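PDB 5ZVG: tRNA (cytosine(72)-C(5))-methyltransferase from Pyrococcus horikoshii, which transfers a methyl group from S-adenosylmethionine to the C5 position of cytosine 72 in several tRNAs, which appears to raise their thermal stability slightly. Local coordinates for residues A205-G210 against A227-K232; N233-M238 against L252-A257; G264-K269 against S311-G316; V200-A205 against D268-D273. All coordinates share one frame; numbering follows the deposited sequence.

Contact 1: A205-G210 against A227-K232. With SAM (S-adenosylmethionine), chain C.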
loop_
_atom_site.group_PDB
_atom_site.type_symbol
_atom_site.label_atom_id
_atom_site.label_comp_id
_atom_site.label_asym_id
_atom_site.label_seq_id
_atom_site.Cartn_x
_atom_site.Cartn_y
_atom_site.Cartn_z
ATOM N N ALA A 205 6.834 11.703 5.849
ATOM C CA ALA A 205 7.097 10.884 4.672
ATOM C C ALA A 205 5.783 10.723 3.942
ATOM O O ALA A 205 5.175 9.650 3.960
ATOM C CB ALA A 205 7.683 9.544 5.056
ATOM N N ALA A 206 5.344 11.798 3.299
ATOM C CA ALA A 206 3.935 11.950 2.980
ATOM C C ALA A 206 3.521 11.528 1.574
ATOM O O ALA A 206 2.372 11.144 1.372
ATOM C CB ALA A 206 3.533 13.389 3.210
ATOM N N ALA A 207 4.441 11.563 0.613
ATOM C CA ALA A 207 4.059 11.353 -0.785
ATOM C C ALA A 207 3.833 9.870 -1.072
ATOM O O ALA A 207 4.531 9.026 -0.517
ATOM C CB ALA A 207 5.119 11.923 -1.716
ATOM N N PRO A 208 2.873 9.543 -1.959
ATOM C CA PRO A 208 2.048 10.425 -2.797
ATOM C C PRO A 208 0.866 11.116 -2.097
ATOM O O PRO A 208 0.056 11.744 -2.782
ATOM C CB PRO A 208 1.527 9.474 -3.879
ATOM C CG PRO A 208 1.436 8.170 -3.197
ATOM C CD PRO A 208 2.603 8.121 -2.244
ATOM N N GLY A 209 0.746 10.995 -0.782
ATOM C CA GLY A 209 -0.232 11.788 -0.061
ATOM C C GLY A 209 -1.498 11.059 0.335
ATOM O O GLY A 209 -2.520 11.692 0.599
ATOM N N GLY A 210 -1.433 9.732 0.374
ATOM C CA GLY A 210 -2.553 8.924 0.816
ATOM C C GLY A 210 -3.061 9.262 2.207
ATOM O O GLY A 210 -4.229 9.616 2.382
ATOM N N ALA A 227 3.465 18.583 4.979
ATOM C CA ALA A 227 3.778 17.283 4.403
ATOM C C ALA A 227 5.162 17.271 3.763
ATOM O O ALA A 227 5.448 18.048 2.854
ATOM C CB ALA A 227 2.724 16.888 3.392
ATOM N N ILE A 228 6.010 16.372 4.250
ATOM C CA ILE A 228 7.412 16.323 3.869
ATOM C C ILE A 228 7.727 15.100 3.018
ATOM O O ILE A 228 7.265 14.002 3.318
ATOM C CB ILE A 228 8.307 16.294 5.115
ATOM C CG1 ILE A 228 8.035 17.518 5.986
ATOM C CG2 ILE A 228 9.768 16.187 4.728
ATOM C CD1 ILE A 228 8.793 17.527 7.266
ATOM N N ASP A 229 8.488 15.290 1.947
ATOM C CA ASP A 229 9.076 14.161 1.233
ATOM C C ASP A 229 10.360 14.570 0.524
ATOM O O ASP A 229 10.524 15.724 0.135
ATOM C CB ASP A 229 8.088 13.559 0.230
ATOM C CG ASP A 229 8.315 12.072 0.018
ATOM O OD1 ASP A 229 9.218 11.705 -0.766
ATOM O OD2 ASP A 229 7.593 11.264 0.640
ATOM N N LYS A 230 11.267 13.616 0.355
ATOM C CA LYS A 230 12.540 13.880 -0.297
ATOM C C LYS A 230 12.397 13.858 -1.819
ATOM O O LYS A 230 13.090 14.589 -2.527
ATOM C CB LYS A 230 13.588 12.857 0.147
ATOM C CG LYS A 230 14.994 13.140 -0.366
ATOM C CD LYS A 230 15.972 12.061 0.069
ATOM C CE LYS A 230 15.665 10.742 -0.632
ATOM N NZ LYS A 230 16.805 9.786 -0.564
ATOM N N SER A 231 11.486 13.023 -2.315
ATOM C CA SER A 231 11.317 12.823 -3.754
ATOM C C SER A 231 10.461 13.909 -4.402
ATOM O O SER A 231 9.316 14.130 -4.008
ATOM C CB SER A 231 10.699 11.448 -4.026
ATOM O OG SER A 231 10.623 11.190 -5.416
ATOM N N LYS A 232 11.019 14.573 -5.408
ATOM C CA LYS A 232 10.307 15.636 -6.110
ATOM C C LYS A 232 9.239 15.056 -7.026
ATOM O O LYS A 232 8.175 15.649 -7.204
ATOM C CB LYS A 232 11.277 16.498 -6.922
ATOM C CG LYS A 232 10.647 17.743 -7.539
ATOM C CD LYS A 232 11.697 18.597 -8.225
ATOM C CE LYS A 232 12.786 19.010 -7.246
ATOM N NZ LYS A 232 13.978 19.583 -7.932
HETATM N N SAM C . 2.611 7.740 3.871
HETATM C CA SAM C . 2.588 7.881 2.418
HETATM C C SAM C . 1.179 7.725 1.846
HETATM O O SAM C . 0.967 7.868 0.640
HETATM O OXT SAM C . 0.220 7.459 2.573
HETATM C CB SAM C . 3.569 6.916 1.752
HETATM C CG SAM C . 5.000 7.009 2.281
HETATM S SD SAM C . 6.121 5.805 1.525
HETATM C CE SAM C . 5.895 4.424 2.673
HETATM C "C5'" SAM C . 7.742 6.427 2.041
HETATM C "C4'" SAM C . 8.076 7.806 1.479
HETATM O "O4'" SAM C . 9.139 8.373 2.218
HETATM C "C3'" SAM C . 8.527 7.764 0.025
HETATM O "O3'" SAM C . 7.641 8.537 -0.747
HETATM C "C2'" SAM C . 9.895 8.414 -0.003
HETATM O "O2'" SAM C . 9.952 9.378 -1.025
HETATM C "C1'" SAM C . 9.990 9.096 1.349
HETATM N N9 SAM C . 11.360 9.150 1.893
HETATM C C8 SAM C . 12.319 8.170 1.887
HETATM N N7 SAM C . 13.424 8.652 2.503
HETATM C C5 SAM C . 13.183 9.922 2.903
HETATM C C6 SAM C . 13.953 10.868 3.569
HETATM N N6 SAM C . 15.198 10.589 3.945
HETATM N N1 SAM C . 13.413 12.109 3.842
HETATM C C2 SAM C . 12.122 12.405 3.459
HETATM N N3 SAM C . 11.364 11.462 2.799
HETATM C C4 SAM C . 11.888 10.243 2.524
#

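Contact 2: N233-M238 against L252-A257. With SAM (S-adenosylmethionine), chain C.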
loop_
_atom_site.group_PDB
_atom_site.type_symbol
_atom_site.label_atom_id
_atom_site.label_comp_id
_atom_site.label_asym_id
_atom_site.label_seq_id
_atom_site.Cartn_x
_atom_site.Cartn_y
_atom_site.Cartn_z
ATOM N N ASN A 233 9.534 13.892 -7.602
ATOM C CA ASN A 233 8.617 13.225 -8.515
ATOM C C ASN A 233 7.376 12.769 -7.760
ATOM O O ASN A 233 6.247 12.967 -8.220
ATOM C CB ASN A 233 9.317 12.037 -9.195
ATOM C CG ASN A 233 8.426 11.307 -10.201
ATOM O OD1 ASN A 233 7.248 11.049 -9.949
ATOM N ND2 ASN A 233 9.001 10.959 -11.349
ATOM N N ARG A 234 7.587 12.167 -6.593
ATOM C CA ARG A 234 6.480 11.731 -5.756
ATOM C C ARG A 234 5.697 12.918 -5.181
ATOM O O ARG A 234 4.474 12.853 -5.051
ATOM C CB ARG A 234 6.999 10.818 -4.640
ATOM C CG ARG A 234 7.599 9.509 -5.162
ATOM C CD ARG A 234 8.266 8.703 -4.052
ATOM N NE ARG A 234 7.327 8.215 -3.041
ATOM C CZ ARG A 234 6.547 7.146 -3.185
ATOM N NH1 ARG A 234 6.588 6.433 -4.300
ATOM N NH2 ARG A 234 5.729 6.783 -2.204
ATOM N N LEU A 235 6.393 14.010 -4.873
ATOM C CA LEU A 235 5.719 15.244 -4.472
ATOM C C LEU A 235 4.910 15.833 -5.619
ATOM O O LEU A 235 3.857 16.427 -5.407
ATOM C CB LEU A 235 6.729 16.279 -3.973
ATOM C CG LEU A 235 7.254 16.106 -2.552
ATOM C CD1 LEU A 235 8.209 17.232 -2.211
ATOM C CD2 LEU A 235 6.088 16.096 -1.594
ATOM N N ARG A 236 5.407 15.666 -6.836
ATOM C CA ARG A 236 4.692 16.137 -8.009
ATOM C C ARG A 236 3.381 15.369 -8.152
ATOM O O ARG A 236 2.336 15.954 -8.438
ATOM C CB ARG A 236 5.558 15.977 -9.259
ATOM C CG ARG A 236 4.868 16.305 -10.569
ATOM C CD ARG A 236 5.869 16.258 -11.717
ATOM N NE ARG A 236 7.114 16.936 -11.364
ATOM C CZ ARG A 236 8.101 17.194 -12.217
ATOM N NH1 ARG A 236 8.000 16.835 -13.489
ATOM N NH2 ARG A 236 9.192 17.821 -11.795
ATOM N N LYS A 237 3.436 14.061 -7.911
ATOM C CA LYS A 237 2.243 13.224 -7.938
ATOM C C LYS A 237 1.303 13.592 -6.791
ATOM O O LYS A 237 0.081 13.510 -6.923
ATOM C CB LYS A 237 2.623 11.744 -7.872
ATOM C CG LYS A 237 1.439 10.791 -7.979
ATOM C CD LYS A 237 0.684 11.021 -9.277
ATOM C CE LYS A 237 -0.458 10.040 -9.447
ATOM N NZ LYS A 237 -1.206 10.296 -10.713
ATOM N N MET A 238 1.881 14.004 -5.669
ATOM C CA MET A 238 1.094 14.434 -4.519
ATOM C C MET A 238 0.340 15.737 -4.793
ATOM O O MET A 238 -0.782 15.919 -4.323
ATOM C CB MET A 238 1.993 14.602 -3.295
ATOM C CG MET A 238 1.247 15.022 -2.042
ATOM S SD MET A 238 2.163 14.627 -0.538
ATOM C CE MET A 238 1.014 15.216 0.692
ATOM N N LEU A 252 3.177 21.602 1.224
ATOM C CA LEU A 252 4.265 20.732 0.798
ATOM C C LEU A 252 5.632 21.348 1.057
ATOM O O LEU A 252 5.868 22.517 0.747
ATOM C CB LEU A 252 4.128 20.401 -0.692
ATOM C CG LEU A 252 3.372 19.128 -1.076
ATOM C CD1 LEU A 252 2.120 18.989 -0.279
ATOM C CD2 LEU A 252 3.032 19.143 -2.542
ATOM N N VAL A 253 6.525 20.554 1.637
ATOM C CA VAL A 253 7.918 20.946 1.784
ATOM C C VAL A 253 8.815 19.780 1.377
ATOM O O VAL A 253 8.667 18.660 1.869
ATOM C CB VAL A 253 8.248 21.414 3.224
ATOM C CG1 VAL A 253 7.628 22.775 3.496
ATOM C CG2 VAL A 253 7.756 20.424 4.239
ATOM N N GLN A 254 9.716 20.041 0.439
ATOM C CA GLN A 254 10.702 19.057 0.026
ATOM C C GLN A 254 11.967 19.152 0.873
ATOM O O GLN A 254 12.529 20.239 1.023
ATOM C CB GLN A 254 11.042 19.246 -1.449
ATOM C CG GLN A 254 11.940 18.170 -2.009
ATOM C CD GLN A 254 12.286 18.420 -3.455
ATOM O OE1 GLN A 254 11.800 19.375 -4.060
ATOM N NE2 GLN A 254 13.132 17.564 -4.020
ATOM N N MET A 255 12.422 18.009 1.386
ATOM C CA MET A 255 13.582 17.945 2.282
ATOM C C MET A 255 13.806 16.533 2.809
ATOM O O MET A 255 12.896 15.708 2.805
ATOM C CB MET A 255 13.416 18.895 3.479
ATOM C CG MET A 255 12.430 18.395 4.522
ATOM S SD MET A 255 12.277 19.418 6.001
ATOM C CE MET A 255 13.913 19.231 6.721
ATOM N N ASP A 256 15.028 16.270 3.262
ATOM C CA ASP A 256 15.337 15.053 4.001
ATOM C C ASP A 256 14.740 15.183 5.402
ATOM O O ASP A 256 15.214 15.981 6.214
ATOM C CB ASP A 256 16.854 14.831 4.053
ATOM C CG ASP A 256 17.254 13.630 4.895
ATOM O OD1 ASP A 256 16.378 12.847 5.318
ATOM O OD2 ASP A 256 18.468 13.473 5.140
ATOM N N ALA A 257 13.708 14.390 5.679
ATOM C CA ALA A 257 12.950 14.497 6.927
ATOM C C ALA A 257 13.771 14.141 8.165
ATOM O O ALA A 257 13.356 14.408 9.295
ATOM C CB ALA A 257 11.713 13.630 6.858
HETATM N N SAM C . 2.611 7.740 3.871
HETATM C CA SAM C . 2.588 7.881 2.418
HETATM C C SAM C . 1.179 7.725 1.846
HETATM O O SAM C . 0.967 7.868 0.640
HETATM O OXT SAM C . 0.220 7.459 2.573
HETATM C CB SAM C . 3.569 6.916 1.752
HETATM C CG SAM C . 5.000 7.009 2.281
HETATM S SD SAM C . 6.121 5.805 1.525
HETATM C CE SAM C . 5.895 4.424 2.673
HETATM C "C5'" SAM C . 7.742 6.427 2.041
HETATM C "C4'" SAM C . 8.076 7.806 1.479
HETATM O "O4'" SAM C . 9.139 8.373 2.218
HETATM C "C3'" SAM C . 8.527 7.764 0.025
HETATM O "O3'" SAM C . 7.641 8.537 -0.747
HETATM C "C2'" SAM C . 9.895 8.414 -0.003
HETATM O "O2'" SAM C . 9.952 9.378 -1.025
HETATM C "C1'" SAM C . 9.990 9.096 1.349
HETATM N N9 SAM C . 11.360 9.150 1.893
HETATM C C8 SAM C . 12.319 8.170 1.887
HETATM N N7 SAM C . 13.424 8.652 2.503
HETATM C C5 SAM C . 13.183 9.922 2.903
HETATM C C6 SAM C . 13.953 10.868 3.569
HETATM N N6 SAM C . 15.198 10.589 3.945
HETATM N N1 SAM C . 13.413 12.109 3.842
HETATM C C2 SAM C . 12.122 12.405 3.459
HETATM N N3 SAM C . 11.364 11.462 2.799
HETATM C C4 SAM C . 11.888 10.243 2.524
#

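Contact 3: G264-K269 against S311-G316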
loop_
_atom_site.group_PDB
_atom_site.type_symbol
_atom_site.label_atom_id
_atom_site.label_comp_id
_atom_site.label_asym_id
_atom_site.label_seq_id
_atom_site.Cartn_x
_atom_site.Cartn_y
_atom_site.Cartn_z
ATOM N N GLY A 264 11.642 25.176 12.953
ATOM C CA GLY A 264 11.538 25.607 14.335
ATOM C C GLY A 264 10.260 25.125 14.975
ATOM O O GLY A 264 9.830 25.631 16.016
ATOM N N ILE A 265 9.672 24.114 14.349
ATOM C CA ILE A 265 8.351 23.643 14.710
ATOM C C ILE A 265 8.386 22.549 15.762
ATOM O O ILE A 265 9.161 21.603 15.654
ATOM C CB ILE A 265 7.603 23.126 13.476
ATOM C CG1 ILE A 265 7.789 24.099 12.311
ATOM C CG2 ILE A 265 6.132 22.928 13.791
ATOM C CD1 ILE A 265 7.281 23.573 10.998
ATOM N N LYS A 266 7.541 22.682 16.774
ATOM C CA LYS A 266 7.256 21.558 17.649
ATOM C C LYS A 266 5.800 21.169 17.465
ATOM O O LYS A 266 4.899 21.880 17.904
ATOM C CB LYS A 266 7.540 21.856 19.123
ATOM C CG LYS A 266 9.002 21.780 19.542
ATOM C CD LYS A 266 9.132 21.988 21.050
ATOM C CE LYS A 266 9.136 23.455 21.458
ATOM N NZ LYS A 266 9.242 23.575 22.944
ATOM N N ALA A 267 5.579 20.039 16.802
ATOM C CA ALA A 267 4.230 19.620 16.442
ATOM C C ALA A 267 3.517 18.916 17.581
ATOM O O ALA A 267 4.151 18.347 18.468
ATOM C CB ALA A 267 4.266 18.717 15.227
ATOM N N ASP A 268 2.190 18.977 17.551
ATOM C CA ASP A 268 1.355 18.227 18.480
ATOM C C ASP A 268 1.113 16.806 17.977
ATOM O O ASP A 268 0.934 15.874 18.760
ATOM C CB ASP A 268 0.025 18.951 18.690
ATOM C CG ASP A 268 0.215 20.371 19.173
ATOM O OD1 ASP A 268 0.483 20.553 20.378
ATOM O OD2 ASP A 268 0.111 21.300 18.342
ATOM N N LYS A 269 1.109 16.652 16.658
ATOM C CA LYS A 269 0.828 15.368 16.038
ATOM C C LYS A 269 1.805 15.143 14.907
ATOM O O LYS A 269 1.961 15.992 14.030
ATOM C CB LYS A 269 -0.613 15.297 15.504
ATOM C CG LYS A 269 -1.703 15.529 16.538
ATOM C CD LYS A 269 -1.776 14.366 17.508
ATOM C CE LYS A 269 -2.804 14.594 18.609
ATOM N NZ LYS A 269 -4.173 14.818 18.086
ATOM N N SER A 311 11.151 16.759 17.491
ATOM C CA SER A 311 10.258 17.774 16.937
ATOM C C SER A 311 8.862 17.753 17.561
ATOM O O SER A 311 7.997 18.538 17.176
ATOM C CB SER A 311 10.128 17.597 15.426
ATOM O OG SER A 311 11.392 17.634 14.791
ATOM N N LEU A 312 8.638 16.844 18.502
ATOM C CA LEU A 312 7.352 16.758 19.186
ATOM C C LEU A 312 7.325 17.607 20.447
ATOM O O LEU A 312 8.301 17.647 21.192
ATOM C CB LEU A 312 7.023 15.304 19.543
ATOM C CG LEU A 312 6.146 14.483 18.596
ATOM C CD1 LEU A 312 5.836 13.134 19.226
ATOM C CD2 LEU A 312 4.859 15.212 18.226
ATOM N N ARG A 313 6.208 18.286 20.682
ATOM C CA ARG A 313 5.981 18.916 21.973
ATOM C C ARG A 313 5.805 17.816 23.007
ATOM O O ARG A 313 5.368 16.714 22.670
ATOM C CB ARG A 313 4.747 19.825 21.953
ATOM C CG ARG A 313 4.805 20.934 20.926
ATOM C CD ARG A 313 3.561 21.808 20.936
ATOM N NE ARG A 313 3.327 22.424 22.240
ATOM C CZ ARG A 313 2.304 23.229 22.513
ATOM N NH1 ARG A 313 1.415 23.519 21.571
ATOM N NH2 ARG A 313 2.170 23.748 23.727
ATOM N N ARG A 314 6.165 18.101 24.254
ATOM C CA ARG A 314 5.824 17.205 25.345
ATOM C C ARG A 314 4.309 17.067 25.370
ATOM O O ARG A 314 3.597 18.041 25.145
ATOM C CB ARG A 314 6.358 17.732 26.678
ATOM C CG ARG A 314 7.864 17.595 26.831
ATOM C CD ARG A 314 8.365 18.277 28.093
ATOM N NE ARG A 314 8.069 19.707 28.086
ATOM C CZ ARG A 314 8.883 20.631 27.586
ATOM N NH1 ARG A 314 10.040 20.274 27.041
ATOM N NH2 ARG A 314 8.539 21.911 27.621
ATOM N N GLY A 315 3.816 15.861 25.638
ATOM C CA GLY A 315 2.398 15.579 25.503
ATOM C C GLY A 315 1.947 15.375 24.063
ATOM O O GLY A 315 0.771 15.126 23.804
ATOM N N GLY A 316 2.881 15.479 23.123
ATOM C CA GLY A 316 2.574 15.301 21.714
ATOM C C GLY A 316 2.438 13.841 21.320
ATOM O O GLY A 316 2.825 12.947 22.070
#

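Contact 4: V200-A205 against D268-D273. With SAM (S-adenosylmethionine), chain C.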
loop_
_atom_site.group_PDB
_atom_site.type_symbol
_atom_site.label_atom_id
_atom_site.label_comp_id
_atom_site.label_asym_id
_atom_site.label_seq_id
_atom_site.Cartn_x
_atom_site.Cartn_y
_atom_site.Cartn_z
ATOM N N VAL A 200 -0.785 21.323 15.440
ATOM C CA VAL A 200 0.323 21.420 14.508
ATOM C C VAL A 200 0.666 20.000 14.074
ATOM O O VAL A 200 0.999 19.155 14.908
ATOM C CB VAL A 200 1.535 22.096 15.138
ATOM C CG1 VAL A 200 2.553 22.434 14.071
ATOM C CG2 VAL A 200 1.095 23.351 15.862
ATOM N N ILE A 201 0.596 19.747 12.771
ATOM C CA ILE A 201 0.617 18.385 12.251
ATOM C C ILE A 201 1.679 18.209 11.184
ATOM O O ILE A 201 1.777 19.008 10.246
ATOM C CB ILE A 201 -0.748 18.002 11.644
ATOM C CG1 ILE A 201 -1.850 18.080 12.699
ATOM C CG2 ILE A 201 -0.696 16.618 11.001
ATOM C CD1 ILE A 201 -3.243 17.983 12.121
ATOM N N ILE A 202 2.460 17.142 11.307
ATOM C CA ILE A 202 3.512 16.883 10.339
ATOM C C ILE A 202 3.470 15.447 9.835
ATOM O O ILE A 202 3.544 14.496 10.614
ATOM C CB ILE A 202 4.910 17.144 10.927
ATOM C CG1 ILE A 202 5.011 18.556 11.512
ATOM C CG2 ILE A 202 5.978 16.907 9.864
ATOM C CD1 ILE A 202 6.323 18.814 12.211
ATOM N N ASP A 203 3.354 15.311 8.521
ATOM C CA ASP A 203 3.527 14.039 7.839
ATOM C C ASP A 203 4.905 14.050 7.193
ATOM O O ASP A 203 5.100 14.691 6.160
ATOM C CB ASP A 203 2.433 13.835 6.791
ATOM C CG ASP A 203 2.334 12.400 6.318
ATOM O OD1 ASP A 203 3.295 11.624 6.522
ATOM O OD2 ASP A 203 1.291 12.055 5.723
ATOM N N MET A 204 5.861 13.340 7.787
ATOM C CA MET A 204 7.257 13.526 7.393
ATOM C C MET A 204 7.722 12.579 6.298
ATOM O O MET A 204 8.869 12.652 5.861
ATOM C CB MET A 204 8.177 13.387 8.607
ATOM C CG MET A 204 8.072 12.074 9.345
ATOM S SD MET A 204 9.269 12.046 10.693
ATOM C CE MET A 204 8.665 13.423 11.635
ATOM N N ALA A 205 6.834 11.703 5.849
ATOM C CA ALA A 205 7.097 10.884 4.672
ATOM C C ALA A 205 5.783 10.723 3.942
ATOM O O ALA A 205 5.175 9.650 3.960
ATOM C CB ALA A 205 7.683 9.544 5.056
ATOM N N ASP A 268 2.190 18.977 17.551
ATOM C CA ASP A 268 1.355 18.227 18.480
ATOM C C ASP A 268 1.113 16.806 17.977
ATOM O O ASP A 268 0.934 15.874 18.760
ATOM C CB ASP A 268 0.025 18.951 18.690
ATOM C CG ASP A 268 0.215 20.371 19.173
ATOM O OD1 ASP A 268 0.483 20.553 20.378
ATOM O OD2 ASP A 268 0.111 21.300 18.342
ATOM N N LYS A 269 1.109 16.652 16.658
ATOM C CA LYS A 269 0.828 15.368 16.038
ATOM C C LYS A 269 1.805 15.143 14.907
ATOM O O LYS A 269 1.961 15.992 14.030
ATOM C CB LYS A 269 -0.613 15.297 15.504
ATOM C CG LYS A 269 -1.703 15.529 16.538
ATOM C CD LYS A 269 -1.776 14.366 17.508
ATOM C CE LYS A 269 -2.804 14.594 18.609
ATOM N NZ LYS A 269 -4.173 14.818 18.086
ATOM N N ILE A 270 2.473 13.998 14.939
ATOM C CA ILE A 270 3.358 13.618 13.854
ATOM C C ILE A 270 3.013 12.230 13.340
ATOM O O ILE A 270 2.953 11.265 14.111
ATOM C CB ILE A 270 4.831 13.634 14.283
ATOM C CG1 ILE A 270 5.323 15.067 14.479
ATOM C CG2 ILE A 270 5.679 12.940 13.246
ATOM C CD1 ILE A 270 6.800 15.160 14.787
ATOM N N LEU A 271 2.776 12.134 12.035
ATOM C CA LEU A 271 2.657 10.837 11.385
ATOM C C LEU A 271 3.962 10.459 10.698
ATOM O O LEU A 271 4.486 11.205 9.867
ATOM C CB LEU A 271 1.511 10.828 10.373
ATOM C CG LEU A 271 1.456 9.570 9.496
ATOM C CD1 LEU A 271 1.332 8.311 10.330
ATOM C CD2 LEU A 271 0.311 9.659 8.514
ATOM N N LEU A 272 4.481 9.292 11.057
ATOM C CA LEU A 272 5.657 8.737 10.408
ATOM C C LEU A 272 5.287 7.411 9.752
ATOM O O LEU A 272 5.335 6.350 10.379
ATOM C CB LEU A 272 6.803 8.554 11.405
ATOM C CG LEU A 272 8.066 7.871 10.864
ATOM C CD1 LEU A 272 8.558 8.527 9.577
ATOM C CD2 LEU A 272 9.165 7.877 11.917
ATOM N N ASP A 273 4.879 7.488 8.492
ATOM C CA ASP A 273 4.604 6.292 7.711
ATOM C C ASP A 273 5.883 5.961 6.948
ATOM O O ASP A 273 6.058 6.332 5.788
ATOM C CB ASP A 273 3.405 6.521 6.785
ATOM C CG ASP A 273 3.041 5.298 5.985
ATOM O OD1 ASP A 273 2.711 4.261 6.601
ATOM O OD2 ASP A 273 3.033 5.388 4.740
HETATM N N SAM C . 2.611 7.740 3.871
HETATM C CA SAM C . 2.588 7.881 2.418
HETATM C C SAM C . 1.179 7.725 1.846
HETATM O O SAM C . 0.967 7.868 0.640
HETATM O OXT SAM C . 0.220 7.459 2.573
HETATM C CB SAM C . 3.569 6.916 1.752
HETATM C CG SAM C . 5.000 7.009 2.281
HETATM S SD SAM C . 6.121 5.805 1.525
HETATM C CE SAM C . 5.895 4.424 2.673
HETATM C "C5'" SAM C . 7.742 6.427 2.041
HETATM C "C4'" SAM C . 8.076 7.806 1.479
HETATM O "O4'" SAM C . 9.139 8.373 2.218
HETATM C "C3'" SAM C . 8.527 7.764 0.025
HETATM O "O3'" SAM C . 7.641 8.537 -0.747
HETATM C "C2'" SAM C . 9.895 8.414 -0.003
HETATM O "O2'" SAM C . 9.952 9.378 -1.025
HETATM C "C1'" SAM C . 9.990 9.096 1.349
HETATM N N9 SAM C . 11.360 9.150 1.893
HETATM C C8 SAM C . 12.319 8.170 1.887
HETATM N N7 SAM C . 13.424 8.652 2.503
HETATM C C5 SAM C . 13.183 9.922 2.903
HETATM C C6 SAM C . 13.953 10.868 3.569
HETATM N N6 SAM C . 15.198 10.589 3.945
HETATM N N1 SAM C . 13.413 12.109 3.842
HETATM C C2 SAM C . 12.122 12.405 3.459
HETATM N N3 SAM C . 11.364 11.462 2.799
HETATM C C4 SAM C . 11.888 10.243 2.524
#

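Contact 1: A205-G210 against A227-K232
Ala206 and Ala207 press against the end of strand 225-229. The methyl of Ala206 meets that of Ala227, CB to CB 3.6 Å, while its backbone N donates to Ile228 O at 2.9 Å. One residue on, Ala207 N reaches Asp229 OD2 at 3.2 Å, coming from above the carboxylate plane, and its CB rests over the same group. The carboxylate is also gripped through its other oxygen: OD1 accepts Ser231 N through its anti lone pair, closing an Asx turn, and accepts the ribose O2' hydroxyl of S-adenosylmethionine, modelled so close that the exact length is doubtful. This pairing of an acidic strand end with the ribose is the hallmark of class I methyltransferases. Packing is close around the small alanines, whereas Lys230 and Lys232 extend into solvent. Gly210 N holds the cofactor carboxylate O at 3.1 Å. Strand 250-254 flanks strand 225-229, Met238 of helix 232-245 covers Ala206 and Ala227, and helix 210-218 begins at Gly210, with Gly209 at its N-cap position.

Contact 2: N233-M238 against L252-A257
Leu235 overlaps Gln254 and Leu252 with its two methyls: CD1 lies against Gln254 CB at 3.6 Å, and CD2 approaches Leu252 CG at 4.1 Å as the two leucines pass alongside, heading opposite ways. One helical turn on, Met238 runs out extended, with CG anti to the backbone N (chi1 -179°), which carries its methyl CE across Leu252 CD1 at 4.0 Å. Helix 232-245 thus packs antiparallel on strand 250-254, their local axes 9.9 Å apart at 173°, as in the beta-alpha-beta unit of a Rossmann-like fold. The cofactor is met near the start of the helix and in the loop just after the strand. Asp256 OD1 accepts the adenine amino N6 at 2.9 Å, and Ala257 N donates to ring N1 at 2.9 Å, a pair of bonds that reads the adenine edge. Arg234 NE points at ribose O3', at the guanidinium edge, but the modelled separation is too short to trust in detail. Apolar side chains therefore join helix to strand, while polar groups beside them recognise S-adenosylmethionine.

Contact 3: G264-K269 against S311-G316
Ser311, where helix 291-311 ends, offers its carbonyl O to two groups of the other segment: Ala267 N donates to it at 2.9 Å, close to the line of the carbonyl bond, and Lys266 CA makes a C-H...O contact at 3.1 Å. Ala267 and Leu312 form a parallel beta bridge at the start of strand 267-273, an inner strand of the Rossmann-like methyltransferase sheet, where helix 291-311 gives way to strand 312-313. The second bond of the bridge runs the other way, from Arg313 N to Ala267 O at 3.0 Å, with an almost straight N-H...O angle of 175°. The same carbonyl oxygen is brushed by the methyl CD2 of Leu312.

On the outer side, Arg313 CG lies 3.2 Å from Lys266 O and also touches Lys266 CB. Its chain bends at chi3 (58°) and runs alongside Asp268, heading in the same direction. The salt bridge that results is long and weak, NH1 of Arg313 to OD1 of Asp268 3.3 Å, and the carboxylate and guanidinium planes are turned 57° apart. The other oxygen of Asp268, OD2, is held by Val200 N, so the carboxylate links both neighbouring segments. From Arg313 a type II turn, with Gly315 at positive phi, leads into strand 316-322. It is closed by Gly316 N on Arg313 O at 2.8 Å, and Gly316 CA then sits 3.4 Å from Asp268 O.

Contact 4: V200-A205 against D268-D273
Met204 bridges Ile270 and Leu272: its CE touches Ile270 CG2 at 3.4 Å and its CG meets Leu272 CD1 at 3.6 Å. With CG placed between the backbone N and the carbonyl carbon (chi1 57°) and a second bend at chi3, the chain folds back over the strand beside it. Next to it Ile202 CB lies 4.1 Å from Ile270 CG1, and helix 291-311 covers this face through Ala308. The backbones beneath are neighbouring parallel strands at the centre of the Rossmann-like sheet, with local axes 4.8 Å apart. Ile202 uses both its polar atoms, N donating to Lys269 O and O accepting Leu271 N at 2.9 Å. On the opposite face Asp203 lies alongside Leu271, its OD2 turned to Thr212. At the start of the strands Val200 O takes two donors, Asp268 N and Lys269 N. At their far end Asp273 OD2 receives the cofactor amino N at 2.5 Å and also pairs with Lys211, while Ala205 O accepts that same amino group at 3.2 Å.

All four contacts belong to the Rossmann-like methyltransferase domain and reach one sheet, in which strands 250-254, 225-229, 201-203, 267-273 and 316-322 are successive neighbours. Contacts 1 and 2 follow each other along the chain, their centres about 4 Å apart, and both are nested in the loop closed by contact 4. Contact 3 opens after both have closed, on the stretch where contact 4 ends. Contact 4 shares Ala205 with contact 1, about 11 Å away between centres, and Asp268 and Lys269 with contact 3, about 9 Å away. Contacts 1, 2 and 4 gather at the strand ends to hold S-adenosylmethionine. Contact 3, about 20 Å from contact 1 between centres, lies at the opposite end of strand 267-273.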